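Local atomic coordinates of catechol 1,2-dioxygenase (Burkholderia ambifaria, PDB entry 5VXT), a protein that probably catalyses the iron(III)-dependent intradiol cleavage of catechol by dioxygen, opening the aromatic ring to cis,cis-muconate. Residues B[95-98]-B[99-103]. Sequence-based numbering, arbitrary orientation.
Sequences EKYL and DIRMD
Y97 and R101, one helical turn apart, lay their side chains over each other obliquely, with the aliphatic part of the arginine against one face of the tyrosine ring near its rim. R101 CD comes 3.6 Å from Y97 CE2, and the guanidinium plane is turned 30° from the ring. With Y97 CG anti to the backbone N (chi1 -166°), the flat ring stands out from the helix beside its own carbonyl, and R101 leans back over it. A long arginine suits this place: its methylenes pack on the ring while NE and NH1 form salt bridges with D60 and D63 of the second subunit and NH2 a hydrogen bond to V11 O of that subunit, whose F56 stacks on Y97.

On another side, K96 bends at chi2 (59°) and crosses apolar I100 at about a right angle, K96 CE lying 3.9 Å from I100 CG1. Lysine is long enough for NZ to reach two waters, which donate to D99 OD2 and D103 OD1. Short D99 takes at OD1 a further water that also donates to E95 O. The flexible thioether of M102 folds CE back to 4.4 Å from L98 CB.

Successive i to i+4 bonds, among them I100 N to K96 O (3.0 Å) and a weak first one, D99 N to E95 O, mark an alpha-helix of the N-terminal helical domain of an intradiol dioxygenase, with Y97 and R101 at the dimer interface and E95 OE2 binding G121 N of the catechol pocket.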
ATOM      1  N   GLU B  95       8.222   3.642  11.701  1.00 20.02           N
ATOM      2  CA  GLU B  95       8.407   5.015  12.169  1.00 19.27           C
ATOM      3  C   GLU B  95       9.488   5.079  13.241  1.00 20.62           C
ATOM      4  O   GLU B  95      10.317   6.003  13.243  1.00 22.68           O
ATOM      5  CB  GLU B  95       7.078   5.570  12.674  1.00 22.92           C
ATOM      6  CG  GLU B  95       7.099   7.056  12.999  1.00 22.34           C
ATOM      7  CD  GLU B  95       5.704   7.671  13.093  1.00 23.42           C
ATOM      8  OE1 GLU B  95       4.705   6.929  13.226  1.00 23.92           O
ATOM      9  OE2 GLU B  95       5.607   8.915  13.037  1.00 23.20           O
ATOM     10  N   LYS B  96       9.506   4.098  14.152  1.00 24.67           N
ATOM     11  CA  LYS B  96      10.595   4.003  15.125  1.00 23.14           C
ATOM     12  C   LYS B  96      11.929   3.787  14.423  1.00 25.88           C
ATOM     13  O   LYS B  96      12.945   4.365  14.818  1.00 24.01           O
ATOM     14  CB  LYS B  96      10.323   2.872  16.125  1.00 20.76           C
ATOM     15  CG  LYS B  96      11.485   2.576  17.060  1.00 22.08           C
ATOM     16  CD  LYS B  96      11.903   3.802  17.911  1.00 24.56           C
ATOM     17  CE  LYS B  96      12.977   3.422  18.914  1.00 29.15           C
ATOM     18  NZ  LYS B  96      13.429   4.611  19.706  1.00 23.91           N
ATOM     19  N   TYR B  97      11.939   2.979  13.357  1.00 21.30           N
ATOM     20  CA  TYR B  97      13.188   2.733  12.641  1.00 22.00           C
ATOM     21  C   TYR B  97      13.806   4.039  12.156  1.00 21.28           C
ATOM     22  O   TYR B  97      15.028   4.219  12.219  1.00 19.14           O
ATOM     23  CB  TYR B  97      12.948   1.776  11.463  1.00 18.43           C
ATOM     24  CG  TYR B  97      14.225   1.208  10.875  1.00 20.29           C
ATOM     25  CD1 TYR B  97      15.065   0.406  11.641  1.00 20.70           C
ATOM     26  CD2 TYR B  97      14.589   1.469   9.557  1.00 19.29           C
ATOM     27  CE1 TYR B  97      16.234  -0.110  11.115  1.00 22.13           C
ATOM     28  CE2 TYR B  97      15.755   0.956   9.022  1.00 21.75           C
ATOM     29  CZ  TYR B  97      16.573   0.170   9.801  1.00 22.53           C
ATOM     30  OH  TYR B  97      17.733  -0.353   9.265  1.00 24.17           O
ATOM     31  N   LEU B  98      12.979   4.956  11.657  1.00 19.37           N
ATOM     32  CA  LEU B  98      13.508   6.227  11.176  1.00 22.88           C
ATOM     33  C   LEU B  98      14.181   6.997  12.303  1.00 19.81           C
ATOM     34  O   LEU B  98      15.180   7.695  12.069  1.00 21.33           O
ATOM     35  CB  LEU B  98      12.396   7.061  10.550  1.00 19.10           C
ATOM     36  CG  LEU B  98      11.687   6.399   9.370  1.00 25.37           C
ATOM     37  CD1 LEU B  98      10.627   7.336   8.835  1.00 22.41           C
ATOM     38  CD2 LEU B  98      12.686   6.018   8.288  1.00 20.98           C
ATOM     39  N   ASP B  99      13.639   6.906  13.521  1.00 20.26           N
ATOM     40  CA  ASP B  99      14.270   7.572  14.664  1.00 21.29           C
ATOM     41  C   ASP B  99      15.590   6.909  15.028  1.00 21.18           C
ATOM     42  O   ASP B  99      16.543   7.597  15.414  1.00 23.95           O
ATOM     43  CB  ASP B  99      13.340   7.560  15.882  1.00 21.61           C
ATOM     44  CG  ASP B  99      12.230   8.592  15.790  1.00 23.28           C
ATOM     45  OD1 ASP B  99      12.196   9.379  14.809  1.00 24.84           O
ATOM     46  OD2 ASP B  99      11.385   8.616  16.705  1.00 24.82           O
ATOM     47  N   ILE B 100      15.651   5.570  14.941  1.00 21.86           N
ATOM     48  CA  ILE B 100      16.890   4.849  15.226  1.00 22.69           C
ATOM     49  C   ILE B 100      18.001   5.320  14.302  1.00 21.52           C
ATOM     50  O   ILE B 100      19.130   5.575  14.742  1.00 25.23           O
ATOM     51  CB  ILE B 100      16.682   3.327  15.117  1.00 23.56           C
ATOM     52  CG1 ILE B 100      15.826   2.817  16.280  1.00 30.78           C
ATOM     53  CG2 ILE B 100      18.028   2.606  15.094  1.00 21.02           C
ATOM     54  CD1 ILE B 100      15.516   1.306  16.185  1.00 27.49           C
ATOM     55  N   ARG B 101      17.698   5.465  13.009  1.00 21.53           N
ATOM     56  CA  ARG B 101      18.713   5.939  12.076  1.00 21.88           C
ATOM     57  C   ARG B 101      19.095   7.392  12.350  1.00 29.03           C
ATOM     58  O   ARG B 101      20.278   7.735  12.298  1.00 25.62           O
ATOM     59  CB  ARG B 101      18.236   5.755  10.637  1.00 19.89           C
ATOM     60  CG  ARG B 101      17.908   4.273  10.328  1.00 19.66           C
ATOM     61  CD  ARG B 101      17.838   3.943   8.821  1.00 23.30           C
ATOM     62  NE  ARG B 101      19.148   3.992   8.170  1.00 23.34           N
ATOM     63  CZ  ARG B 101      19.518   4.905   7.278  1.00 24.22           C
ATOM     64  NH1 ARG B 101      18.672   5.847   6.885  1.00 24.12           N
ATOM     65  NH2 ARG B 101      20.739   4.871   6.761  1.00 22.51           N
ATOM     66  N   MET B 102      18.116   8.258  12.644  1.00 21.12           N
ATOM     67  CA  MET B 102      18.438   9.650  12.964  1.00 26.39           C
ATOM     68  C   MET B 102      19.239   9.736  14.255  1.00 25.41           C
ATOM     69  O   MET B 102      20.176  10.536  14.361  1.00 24.40           O
ATOM     70  CB  MET B 102      17.165  10.492  13.075  1.00 28.03           C
ATOM     71  CG  MET B 102      16.647  11.045  11.755  1.00 31.48           C
ATOM     72  SD  MET B 102      15.140  12.041  11.887  1.00 27.11           S
ATOM     73  CE  MET B 102      13.940  10.781  12.344  1.00 26.90           C
ATOM     74  N   ASP B 103      18.889   8.902  15.243  1.00 29.32           N
ATOM     75  CA  ASP B 103      19.653   8.860  16.484  1.00 26.79           C
ATOM     76  C   ASP B 103      21.092   8.435  16.227  1.00 24.74           C
ATOM     77  O   ASP B 103      22.022   8.988  16.814  1.00 27.31           O
ATOM     78  CB  ASP B 103      18.997   7.908  17.496  1.00 27.71           C
ATOM     79  CG  ASP B 103      17.802   8.532  18.232  1.00 31.40           C
ATOM     80  OD1 ASP B 103      16.977   7.771  18.801  1.00 31.49           O
ATOM     81  OD2 ASP B 103      17.677   9.771  18.240  1.00 31.74           O
TER
HETATM   82  O   HOH W   1      10.508   8.664  12.923  1.00 21.58           O
HETATM   83  O   HOH W   2      11.690   6.926  18.853  1.00 23.66           O
HETATM   84  O   HOH W   3      15.656   5.614  18.535  1.00 28.07           O